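Local coordinates for NanU sialic acid binding protein (Bacteroides fragilis, PDB 4L7T) that binds sialic acid with high affinity as a SusD-family protein of the outer membrane, probably handing the sugar on for uptake, at residues A[286-297]-A[314-322]; A[446-457]-A[474-485]. All coordinates share one frame; numbering follows the deposited sequence.

The two contacts lie in series along the chain, contact 1 closing before contact 2 opens, with their centres about 32 Å apart and their nearest atoms about 14 Å apart, so they do not touch. Contact 1 pairs the connection between helices 284-289 and 293-299 with the loop that leads into strand 323-324, and so belongs to the loop-rich part of the SusD fold. Contact 2 joins helix 452-463 to helices 470-477 and 479-485, close to the bound sodium ion, in the helical part. Each ties together pieces of chain only 17 residues apart, so the two are separate local closures in different parts of the fold, with no direct coupling evident between them.

Contact 1: residues A[286-297]-A[314-322]; sequences RQNLVPQQAYMT and GQLNGLIRL
The guanidinium of Arg286 meets the carbonyl of Asn317 at its edge: NH1 donates to Asn317 O at 2.9 Å, with the oxygen in the guanidinium plane. CD lies alongside the same oxygen, and a bend at chi3 (50°) turns the guanidinium so that NH1 reaches it. The guanidinium of Arg321 has Leu319 CB over one face, toward the rim, and a water at its edge; that water accepts from Arg321 NE and donates to Gln287 O. Gln293 NE2 donates to Gly314 O at 2.8 Å, in the carbonyl plane, and the oxygen lies close to the amide plane. An extended chain, with CG anti to the backbone N (chi1 -178°), carries the amide there past Leu316 O. The amide of Asn317 returns the grip, its OD1 accepting from Gln293 N at 3.0 Å and from a water held by Ala294 N.

Between these ends the backbones run close together. Leu319 N donates to Arg286 O, Arg321 N to Asn288 O, and Gly318 N to Pro291 O at 2.8 Å. Gly318 CA packs close to Arg286 O, 3.2 Å away, and beside Val290. Ile320 CD1 presses on the Leu289 carbonyl, with CG1 3.8 Å from Tyr295 OH, the two side chains crossing at about a right angle. Val290 CG1 meets Leu316 CB at 3.9 Å. Outside the pair, Arg321 NH1 donates to Ala74 O, Asn317 ND2 bonds Gln376, and Tyr295 OH bonds Glu73, which also accepts from Ile320 N.

Segment 314-322 runs alongside the turn that joins helix 284-289 to helix 293-299, just before strand 323-324. Leu289 and Leu322 both pack on Tyr65 of strand 65-67, the antiparallel partner of 323-324, whereas Pro291, Met296 and Leu316 rest on Phe362 of strand 356-363.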
loop_
_atom_site.group_PDB
_atom_site.type_symbol
_atom_site.label_atom_id
_atom_site.label_comp_id
_atom_site.label_asym_id
_atom_site.label_seq_id
_atom_site.Cartn_x
_atom_site.Cartn_y
_atom_site.Cartn_z
ATOM N N ARG A 286 -6.517 13.223 -5.064
ATOM C CA ARG A 286 -6.551 14.548 -5.622
ATOM C C ARG A 286 -6.348 15.654 -4.569
ATOM O O ARG A 286 -5.595 16.583 -4.815
ATOM C CB ARG A 286 -7.927 14.773 -6.295
ATOM C CG ARG A 286 -7.922 15.989 -7.234
ATOM C CD ARG A 286 -9.365 16.391 -7.794
ATOM N NE ARG A 286 -10.333 16.497 -6.725
ATOM C CZ ARG A 286 -10.585 17.686 -6.143
ATOM N NH1 ARG A 286 -9.948 18.729 -6.562
ATOM N NH2 ARG A 286 -11.434 17.789 -5.129
ATOM N N GLN A 287 -7.010 15.477 -3.428
ATOM C CA GLN A 287 -7.035 16.516 -2.344
ATOM C C GLN A 287 -5.678 16.589 -1.584
ATOM O O GLN A 287 -5.503 17.547 -0.836
ATOM C CB GLN A 287 -8.105 16.156 -1.351
ATOM C CG GLN A 287 -9.547 16.452 -1.777
ATOM C CD GLN A 287 -10.532 15.986 -0.710
ATOM O OE1 GLN A 287 -11.629 15.554 -1.022
ATOM N NE2 GLN A 287 -10.131 16.054 0.556
ATOM N N ASN A 288 -4.715 15.653 -1.779
ATOM C CA ASN A 288 -3.419 15.692 -1.016
ATOM C C ASN A 288 -2.143 15.724 -1.834
ATOM O O ASN A 288 -1.059 16.129 -1.367
ATOM C CB ASN A 288 -3.332 14.512 -0.058
ATOM C CG ASN A 288 -4.290 14.659 1.112
ATOM O OD1 ASN A 288 -4.039 15.441 2.045
ATOM N ND2 ASN A 288 -5.411 13.932 1.072
ATOM N N LEU A 289 -2.181 15.152 -3.059
ATOM C CA LEU A 289 -0.956 14.893 -3.780
ATOM C C LEU A 289 -0.965 15.410 -5.215
ATOM O O LEU A 289 0.015 15.256 -5.956
ATOM C CB LEU A 289 -0.792 13.342 -3.844
ATOM C CG LEU A 289 -0.224 12.694 -2.560
ATOM C CD1 LEU A 289 -0.038 11.105 -2.771
ATOM C CD2 LEU A 289 1.047 13.287 -2.016
ATOM N N VAL A 290 -2.046 16.108 -5.602
ATOM C CA VAL A 290 -2.166 16.622 -6.977
ATOM C C VAL A 290 -2.069 18.144 -6.885
ATOM O O VAL A 290 -2.807 18.724 -6.120
ATOM C CB VAL A 290 -3.510 16.170 -7.623
ATOM C CG1 VAL A 290 -3.663 16.842 -9.051
ATOM C CG2 VAL A 290 -3.491 14.548 -7.698
ATOM N N PRO A 291 -1.203 18.765 -7.692
ATOM C CA PRO A 291 -1.113 20.243 -7.644
ATOM C C PRO A 291 -2.381 20.988 -8.156
ATOM O O PRO A 291 -3.242 20.444 -8.853
ATOM C CB PRO A 291 0.113 20.561 -8.473
ATOM C CG PRO A 291 0.186 19.402 -9.486
ATOM C CD PRO A 291 -0.321 18.188 -8.748
ATOM N N GLN A 292 -2.448 22.268 -7.778
ATOM C CA GLN A 292 -3.623 23.088 -8.032
ATOM C C GLN A 292 -3.572 23.714 -9.426
ATOM O O GLN A 292 -2.523 24.231 -9.830
ATOM C CB GLN A 292 -3.645 24.199 -6.924
ATOM C CG GLN A 292 -4.975 25.008 -6.997
ATOM C CD GLN A 292 -4.860 26.342 -6.321
ATOM O OE1 GLN A 292 -5.652 26.645 -5.404
ATOM N NE2 GLN A 292 -4.017 27.199 -6.867
ATOM N N GLN A 293 -4.683 23.677 -10.166
ATOM C CA GLN A 293 -4.638 24.200 -11.543
ATOM C C GLN A 293 -4.333 25.682 -11.541
ATOM O O GLN A 293 -3.505 26.155 -12.329
ATOM C CB GLN A 293 -5.970 23.875 -12.249
ATOM C CG GLN A 293 -6.059 24.332 -13.723
ATOM C CD GLN A 293 -7.411 23.999 -14.275
ATOM O OE1 GLN A 293 -8.408 24.603 -13.883
ATOM N NE2 GLN A 293 -7.471 22.981 -15.152
ATOM N N ALA A 294 -4.964 26.439 -10.630
ATOM C CA ALA A 294 -4.675 27.897 -10.590
ATOM C C ALA A 294 -3.170 28.277 -10.543
ATOM O O ALA A 294 -2.679 28.990 -11.440
ATOM C CB ALA A 294 -5.469 28.573 -9.452
ATOM N N TYR A 295 -2.388 27.786 -9.547
ATOM C CA TYR A 295 -0.952 28.190 -9.545
ATOM C C TYR A 295 -0.097 27.479 -10.556
ATOM O O TYR A 295 0.970 27.987 -10.971
ATOM C CB TYR A 295 -0.273 28.227 -8.128
ATOM C CG TYR A 295 -0.207 26.853 -7.436
ATOM C CD1 TYR A 295 0.528 25.804 -8.004
ATOM C CD2 TYR A 295 -0.877 26.631 -6.245
ATOM C CE1 TYR A 295 0.578 24.512 -7.373
ATOM C CE2 TYR A 295 -0.822 25.385 -5.614
ATOM C CZ TYR A 295 -0.135 24.322 -6.247
ATOM O OH TYR A 295 -0.180 23.103 -5.642
ATOM N N MET A 296 -0.520 26.299 -11.011
ATOM C CA MET A 296 0.280 25.600 -12.024
ATOM C C MET A 296 0.198 26.444 -13.305
ATOM O O MET A 296 1.215 26.772 -13.912
ATOM C CB MET A 296 -0.266 24.193 -12.313
ATOM C CG MET A 296 0.070 23.178 -11.168
ATOM S SD MET A 296 1.897 22.814 -11.055
ATOM C CE MET A 296 1.999 21.521 -12.329
ATOM N N THR A 297 -1.032 26.803 -13.673
ATOM C CA THR A 297 -1.160 27.522 -14.979
ATOM C C THR A 297 -0.629 28.965 -14.916
ATOM O O THR A 297 -0.060 29.470 -15.916
ATOM C CB THR A 297 -2.565 27.365 -15.559
ATOM O OG1 THR A 297 -3.518 27.872 -14.632
ATOM C CG2 THR A 297 -2.869 25.902 -15.726
ATOM N N GLY A 314 -1.753 21.032 -17.203
ATOM C CA GLY A 314 -2.695 22.145 -16.958
ATOM C C GLY A 314 -4.084 21.583 -16.646
ATOM O O GLY A 314 -4.960 22.297 -16.085
ATOM N N GLN A 315 -4.284 20.285 -16.913
ATOM C CA GLN A 315 -5.533 19.581 -16.509
ATOM C C GLN A 315 -5.561 19.115 -15.046
ATOM O O GLN A 315 -6.595 18.673 -14.578
ATOM C CB GLN A 315 -5.784 18.332 -17.391
ATOM C CG GLN A 315 -5.967 18.667 -18.869
ATOM C CD GLN A 315 -5.499 17.521 -19.754
ATOM O OE1 GLN A 315 -5.285 16.366 -19.270
ATOM N NE2 GLN A 315 -5.316 17.805 -21.055
ATOM N N LEU A 316 -4.441 19.126 -14.333
ATOM C CA LEU A 316 -4.447 18.620 -12.921
ATOM C C LEU A 316 -5.035 19.637 -11.977
ATOM O O LEU A 316 -4.716 20.787 -12.080
ATOM C CB LEU A 316 -3.003 18.407 -12.512
ATOM C CG LEU A 316 -2.271 17.358 -13.366
ATOM C CD1 LEU A 316 -0.774 17.306 -13.039
ATOM C CD2 LEU A 316 -2.941 15.981 -13.203
ATOM N N ASN A 317 -5.943 19.244 -11.098
ATOM C CA ASN A 317 -6.480 20.241 -10.182
ATOM C C ASN A 317 -6.822 19.643 -8.868
ATOM O O ASN A 317 -7.979 19.191 -8.615
ATOM C CB ASN A 317 -7.740 20.954 -10.779
ATOM C CG ASN A 317 -8.223 22.078 -9.857
ATOM O OD1 ASN A 317 -7.387 22.781 -9.262
ATOM N ND2 ASN A 317 -9.540 22.257 -9.723
ATOM N N GLY A 318 -5.841 19.712 -7.954
ATOM C CA GLY A 318 -6.011 19.176 -6.648
ATOM C C GLY A 318 -5.366 20.145 -5.656
ATOM O O GLY A 318 -5.244 21.337 -5.926
ATOM N N LEU A 319 -4.944 19.599 -4.521
ATOM C CA LEU A 319 -4.150 20.384 -3.523
ATOM C C LEU A 319 -2.992 19.518 -3.000
ATOM O O LEU A 319 -3.147 18.271 -2.887
ATOM C CB LEU A 319 -5.048 20.856 -2.378
ATOM C CG LEU A 319 -6.039 21.944 -2.837
ATOM C CD1 LEU A 319 -7.032 22.233 -1.761
ATOM C CD2 LEU A 319 -5.386 23.273 -3.227
ATOM N N ILE A 320 -1.866 20.178 -2.684
ATOM C CA ILE A 320 -0.760 19.447 -2.120
ATOM C C ILE A 320 -0.810 19.710 -0.625
ATOM O O ILE A 320 -0.676 20.884 -0.157
ATOM C CB ILE A 320 0.553 19.930 -2.658
ATOM C CG1 ILE A 320 0.740 19.728 -4.181
ATOM C CG2 ILE A 320 1.736 19.255 -1.840
ATOM C CD1 ILE A 320 0.610 18.248 -4.678
ATOM N N ARG A 321 -1.000 18.635 0.160
ATOM C CA ARG A 321 -0.938 18.703 1.625
ATOM C C ARG A 321 0.254 17.932 2.142
ATOM O O ARG A 321 0.743 18.173 3.216
ATOM C CB ARG A 321 -2.188 18.157 2.321
ATOM C CG ARG A 321 -3.538 18.788 1.841
ATOM C CD ARG A 321 -3.677 20.238 2.240
ATOM N NE ARG A 321 -5.063 20.640 1.886
ATOM C CZ ARG A 321 -5.471 21.911 1.896
ATOM N NH1 ARG A 321 -4.607 22.899 2.207
ATOM N NH2 ARG A 321 -6.756 22.160 1.630
ATOM N N LEU A 322 0.651 16.920 1.371
ATOM C CA LEU A 322 1.878 16.130 1.650
ATOM C C LEU A 322 2.831 16.460 0.524
ATOM O O LEU A 322 2.580 16.116 -0.670
ATOM C CB LEU A 322 1.546 14.613 1.580
ATOM C CG LEU A 322 0.857 14.009 2.818
ATOM C CD1 LEU A 322 0.230 12.558 2.630
ATOM C CD2 LEU A 322 1.774 13.940 4.022
HETATM O O HOH W 1 -6.992 18.856 0.927
HETATM O O HOH W 2 -7.492 25.525 -9.268
#

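Contact 2: residues A[446-457]-A[474-485]. With NA (sodium ion), chain F; ACT (acetate ion), chain B.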
loop_
_atom_site.group_PDB
_atom_site.type_symbol
_atom_site.label_atom_id
_atom_site.label_comp_id
_atom_site.label_asym_id
_atom_site.label_seq_id
_atom_site.Cartn_x
_atom_site.Cartn_y
_atom_site.Cartn_z
ATOM N N MET A 446 18.908 6.118 1.592
ATOM C CA MET A 446 19.303 4.838 1.010
ATOM C C MET A 446 20.785 4.698 0.990
ATOM O O MET A 446 21.502 5.701 0.928
ATOM C CB MET A 446 18.740 4.615 -0.392
ATOM C CG MET A 446 19.133 5.643 -1.475
ATOM S SD MET A 446 18.343 5.465 -3.086
ATOM C CE MET A 446 16.565 5.454 -2.727
ATOM N N SER A 447 21.247 3.444 1.030
ATOM C CA SER A 447 22.698 3.220 1.042
ATOM C C SER A 447 23.082 2.175 0.040
ATOM O O SER A 447 22.240 1.699 -0.737
ATOM C CB SER A 447 23.222 2.970 2.472
ATOM O OG SER A 447 22.595 1.922 3.111
ATOM N N GLY A 448 24.370 1.857 -0.025
ATOM C CA GLY A 448 24.838 0.977 -1.084
ATOM C C GLY A 448 24.481 -0.501 -0.896
ATOM O O GLY A 448 24.014 -0.968 0.171
ATOM N N ASP A 449 24.732 -1.257 -1.982
ATOM C CA ASP A 449 24.453 -2.690 -1.991
ATOM C C ASP A 449 25.299 -3.557 -1.053
ATOM O O ASP A 449 24.991 -4.760 -0.915
ATOM C CB ASP A 449 24.595 -3.299 -3.425
ATOM C CG ASP A 449 23.456 -2.945 -4.381
ATOM O OD1 ASP A 449 22.440 -2.315 -4.008
ATOM O OD2 ASP A 449 23.606 -3.267 -5.586
ATOM N N GLU A 450 26.309 -2.999 -0.336
ATOM C CA GLU A 450 27.133 -3.821 0.513
ATOM C C GLU A 450 26.399 -4.465 1.613
ATOM O O GLU A 450 26.912 -5.389 2.232
ATOM C CB GLU A 450 28.272 -3.059 1.215
ATOM C CG GLU A 450 28.769 -1.804 0.573
ATOM C CD GLU A 450 27.791 -0.638 0.651
ATOM O OE1 GLU A 450 27.481 -0.043 1.744
ATOM O OE2 GLU A 450 27.410 -0.273 -0.428
ATOM N N ASP A 451 25.161 -4.033 1.915
ATOM C CA ASP A 451 24.428 -4.727 2.928
ATOM C C ASP A 451 23.121 -5.220 2.263
ATOM O O ASP A 451 22.448 -4.399 1.658
ATOM C CB ASP A 451 24.045 -3.825 4.107
ATOM C CG ASP A 451 23.249 -4.578 5.130
ATOM O OD1 ASP A 451 23.764 -5.435 5.885
ATOM O OD2 ASP A 451 21.973 -4.398 5.183
ATOM N N PRO A 452 22.830 -6.533 2.319
ATOM C CA PRO A 452 21.643 -7.092 1.583
ATOM C C PRO A 452 20.321 -6.432 2.003
ATOM O O PRO A 452 19.539 -6.030 1.118
ATOM C CB PRO A 452 21.662 -8.571 1.945
ATOM C CG PRO A 452 23.132 -8.882 2.090
ATOM C CD PRO A 452 23.769 -7.607 2.707
ATOM N N LEU A 453 20.102 -6.297 3.303
ATOM C CA LEU A 453 18.837 -5.670 3.736
ATOM C C LEU A 453 18.734 -4.209 3.304
ATOM O O LEU A 453 17.631 -3.756 2.914
ATOM C CB LEU A 453 18.615 -5.818 5.239
ATOM C CG LEU A 453 18.349 -7.244 5.770
ATOM C CD1 LEU A 453 18.203 -7.270 7.276
ATOM C CD2 LEU A 453 17.080 -7.874 5.137
ATOM N N GLU A 454 19.797 -3.394 3.434
ATOM C CA GLU A 454 19.755 -2.067 2.801
ATOM C C GLU A 454 19.531 -2.060 1.316
ATOM O O GLU A 454 18.860 -1.178 0.883
ATOM C CB GLU A 454 20.989 -1.160 3.183
ATOM C CG GLU A 454 21.148 -1.007 4.691
ATOM C CD GLU A 454 20.188 0.044 5.282
ATOM O OE1 GLU A 454 19.640 0.848 4.480
ATOM O OE2 GLU A 454 20.022 0.087 6.531
ATOM N N ALA A 455 20.101 -3.028 0.538
ATOM C CA ALA A 455 19.893 -3.040 -0.896
ATOM C C ALA A 455 18.376 -3.279 -1.195
ATOM O O ALA A 455 17.836 -2.647 -2.078
ATOM C CB ALA A 455 20.718 -4.135 -1.549
ATOM N N ILE A 456 17.794 -4.147 -0.422
ATOM C CA ILE A 456 16.355 -4.495 -0.572
ATOM C C ILE A 456 15.488 -3.318 -0.090
ATOM O O ILE A 456 14.490 -3.006 -0.740
ATOM C CB ILE A 456 16.006 -5.775 0.158
ATOM C CG1 ILE A 456 16.739 -6.943 -0.543
ATOM C CG2 ILE A 456 14.432 -6.073 0.142
ATOM C CD1 ILE A 456 16.797 -8.269 0.241
ATOM N N LEU A 457 15.810 -2.703 1.051
ATOM C CA LEU A 457 15.052 -1.461 1.414
ATOM C C LEU A 457 15.091 -0.425 0.282
ATOM O O LEU A 457 14.111 0.243 -0.060
ATOM C CB LEU A 457 15.570 -0.788 2.732
ATOM C CG LEU A 457 15.210 -1.408 4.032
ATOM C CD1 LEU A 457 15.932 -0.678 5.155
ATOM C CD2 LEU A 457 13.666 -1.247 4.209
ATOM N N LEU A 474 10.299 -0.223 6.873
ATOM C CA LEU A 474 11.191 0.145 7.993
ATOM C C LEU A 474 10.737 -0.529 9.244
ATOM O O LEU A 474 11.587 -1.069 9.951
ATOM C CB LEU A 474 11.284 1.675 8.213
ATOM C CG LEU A 474 11.852 2.409 6.997
ATOM C CD1 LEU A 474 11.789 3.918 7.165
ATOM C CD2 LEU A 474 13.356 2.072 6.775
ATOM N N ARG A 475 9.446 -0.496 9.530
ATOM C CA ARG A 475 8.935 -1.103 10.773
ATOM C C ARG A 475 9.234 -2.589 10.841
ATOM O O ARG A 475 9.521 -3.101 11.919
ATOM C CB ARG A 475 7.397 -0.955 10.904
ATOM C CG ARG A 475 7.008 0.467 11.300
ATOM C CD ARG A 475 6.879 0.687 12.836
ATOM N NE ARG A 475 5.759 -0.036 13.393
ATOM C CZ ARG A 475 5.758 -0.998 14.295
ATOM N NH1 ARG A 475 6.882 -1.495 14.795
ATOM N NH2 ARG A 475 4.604 -1.514 14.659
ATOM N N LEU A 476 9.119 -3.307 9.718
ATOM C CA LEU A 476 9.380 -4.752 9.791
ATOM C C LEU A 476 10.848 -4.975 10.266
ATOM O O LEU A 476 11.151 -5.856 11.064
ATOM C CB LEU A 476 9.124 -5.391 8.392
ATOM C CG LEU A 476 9.783 -6.778 8.227
ATOM C CD1 LEU A 476 8.969 -7.741 9.016
ATOM C CD2 LEU A 476 9.764 -7.126 6.700
ATOM N N LEU A 477 11.763 -4.175 9.745
ATOM C CA LEU A 477 13.190 -4.437 10.038
ATOM C C LEU A 477 13.574 -4.067 11.454
ATOM O O LEU A 477 14.489 -4.702 12.019
ATOM C CB LEU A 477 14.089 -3.827 9.019
ATOM C CG LEU A 477 13.996 -4.603 7.671
ATOM C CD1 LEU A 477 14.998 -4.087 6.710
ATOM C CD2 LEU A 477 14.158 -6.087 7.782
ATOM N N GLY A 478 12.912 -3.038 11.980
ATOM C CA GLY A 478 12.960 -2.766 13.438
ATOM C C GLY A 478 13.175 -1.298 13.792
ATOM O O GLY A 478 13.379 -0.415 12.934
ATOM N N ALA A 479 13.058 -1.056 15.091
ATOM C CA ALA A 479 13.009 0.296 15.629
ATOM C C ALA A 479 14.227 1.100 15.191
ATOM O O ALA A 479 14.081 2.296 14.881
ATOM C CB ALA A 479 12.883 0.257 17.184
ATOM N N ASP A 480 15.427 0.491 15.104
ATOM C CA ASP A 480 16.611 1.221 14.726
ATOM C C ASP A 480 16.578 1.682 13.266
ATOM O O ASP A 480 17.115 2.727 12.908
ATOM C CB ASP A 480 17.885 0.378 14.938
ATOM C CG ASP A 480 18.311 0.308 16.428
ATOM O OD1 ASP A 480 17.745 1.072 17.261
ATOM O OD2 ASP A 480 19.263 -0.470 16.769
ATOM N N TYR A 481 15.960 0.846 12.411
ATOM C CA TYR A 481 15.808 1.318 11.040
ATOM C C TYR A 481 14.794 2.507 10.951
ATOM O O TYR A 481 14.984 3.460 10.187
ATOM C CB TYR A 481 15.277 0.193 10.111
ATOM C CG TYR A 481 16.234 -0.908 9.896
ATOM C CD1 TYR A 481 17.063 -0.921 8.749
ATOM C CD2 TYR A 481 16.351 -1.914 10.852
ATOM C CE1 TYR A 481 17.994 -1.980 8.555
ATOM C CE2 TYR A 481 17.285 -2.933 10.674
ATOM C CZ TYR A 481 18.075 -2.953 9.536
ATOM O OH TYR A 481 18.977 -4.008 9.317
ATOM N N VAL A 482 13.729 2.420 11.729
ATOM C CA VAL A 482 12.692 3.482 11.781
ATOM C C VAL A 482 13.311 4.780 12.336
ATOM O O VAL A 482 13.171 5.832 11.691
ATOM C CB VAL A 482 11.503 3.078 12.684
ATOM C CG1 VAL A 482 10.488 4.283 12.897
ATOM C CG2 VAL A 482 10.720 1.878 12.105
ATOM N N THR A 483 13.984 4.725 13.499
ATOM C CA THR A 483 14.472 5.972 14.118
ATOM C C THR A 483 15.644 6.567 13.321
ATOM O O THR A 483 15.854 7.781 13.345
ATOM C CB THR A 483 14.842 5.711 15.631
ATOM O OG1 THR A 483 15.879 4.744 15.664
ATOM C CG2 THR A 483 13.621 5.242 16.381
ATOM N N LYS A 484 16.410 5.764 12.583
ATOM C CA LYS A 484 17.459 6.298 11.741
ATOM C C LYS A 484 16.962 7.184 10.649
ATOM O O LYS A 484 17.531 8.259 10.408
ATOM C CB LYS A 484 18.303 5.159 11.156
ATOM C CG LYS A 484 19.330 5.641 10.271
ATOM C CD LYS A 484 20.543 6.243 11.051
ATOM C CE LYS A 484 21.687 6.557 10.052
ATOM N NZ LYS A 484 22.707 7.515 10.574
ATOM N N ARG A 485 15.859 6.762 9.996
ATOM C CA ARG A 485 15.424 7.474 8.807
ATOM C C ARG A 485 14.162 8.297 8.994
ATOM O O ARG A 485 13.735 9.011 8.061
ATOM C CB ARG A 485 15.322 6.522 7.600
ATOM C CG ARG A 485 16.727 6.121 7.086
ATOM C CD ARG A 485 16.653 5.489 5.715
ATOM N NE ARG A 485 17.968 5.271 5.103
ATOM C CZ ARG A 485 18.524 4.071 4.895
ATOM N NH1 ARG A 485 17.915 2.967 5.314
ATOM N NH2 ARG A 485 19.668 4.006 4.221
HETATM NA NA NA F . 15.117 9.846 13.945
HETATM C C ACT B . 13.644 -4.310 16.695
HETATM O O ACT B . 13.100 -5.076 15.821
HETATM O OXT ACT B . 13.030 -3.249 17.083
HETATM C CH3 ACT B . 15.003 -4.675 17.210
HETATM O O HOH W 3 21.119 6.349 4.235
HETATM O O HOH W 4 21.079 -3.956 7.833
HETATM O O HOH W 5 16.118 10.597 12.035
HETATM O O HOH W 6 13.829 9.562 15.592
HETATM O O HOH W 7 14.789 12.210 14.279
#
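Arg485 grips Glu454 end-on with two nitrogens, both directed at one oxygen. A bend at chi2 brings the carboxylate there. Arg485 NH1 lies 2.9 Å from Glu454 OE1 and uses its syn lone pair, whereas NH2, at 3.2 Å, comes from above the carboxylate plane. Carboxylate and guanidinium planes stand 60° apart. Beside this salt bridge Glu454 OE2 comes within 3.5 Å of Tyr481 CE1, the carboxylate tilted only 23° from the ring. The apolar half centres on Leu457, whose CG lies 3.8 Å from Leu477 CD1, the two leucines meeting tip to tip; its CD1 also touches Tyr481 CD1 and Leu474 CD2.

Leu457 is a knob of helix 452-463 in a hole formed by Leu474, Leu477, Tyr481 and Arg485, astride the junction of helices 470-477 and 479-485. Segments 452-457 and 479-485 cross at -55°, their axes 13.7 Å apart, within the predominantly helical part of this SusD-family protein.

In the next shell Asp451 N-caps helix 452-463, its OD2 accepting from Glu454 N at 3.0 Å. A water links the same OD2 to Tyr481 OH, while Leu477 CB lies over one face of the tyrosine ring, toward its rim. Arg485 NE donates to Lys444 O and NH2 to a water, which fixes the guanidinium from other directions. Gly478, with positive phi, ends one helix and stands at the N-cap position of the next, where an acetate ion, probably from the crystallisation liquor, accepts from Ala479 N. Further out, Thr483 O and Thr486 O bind the sodium ion together with three waters.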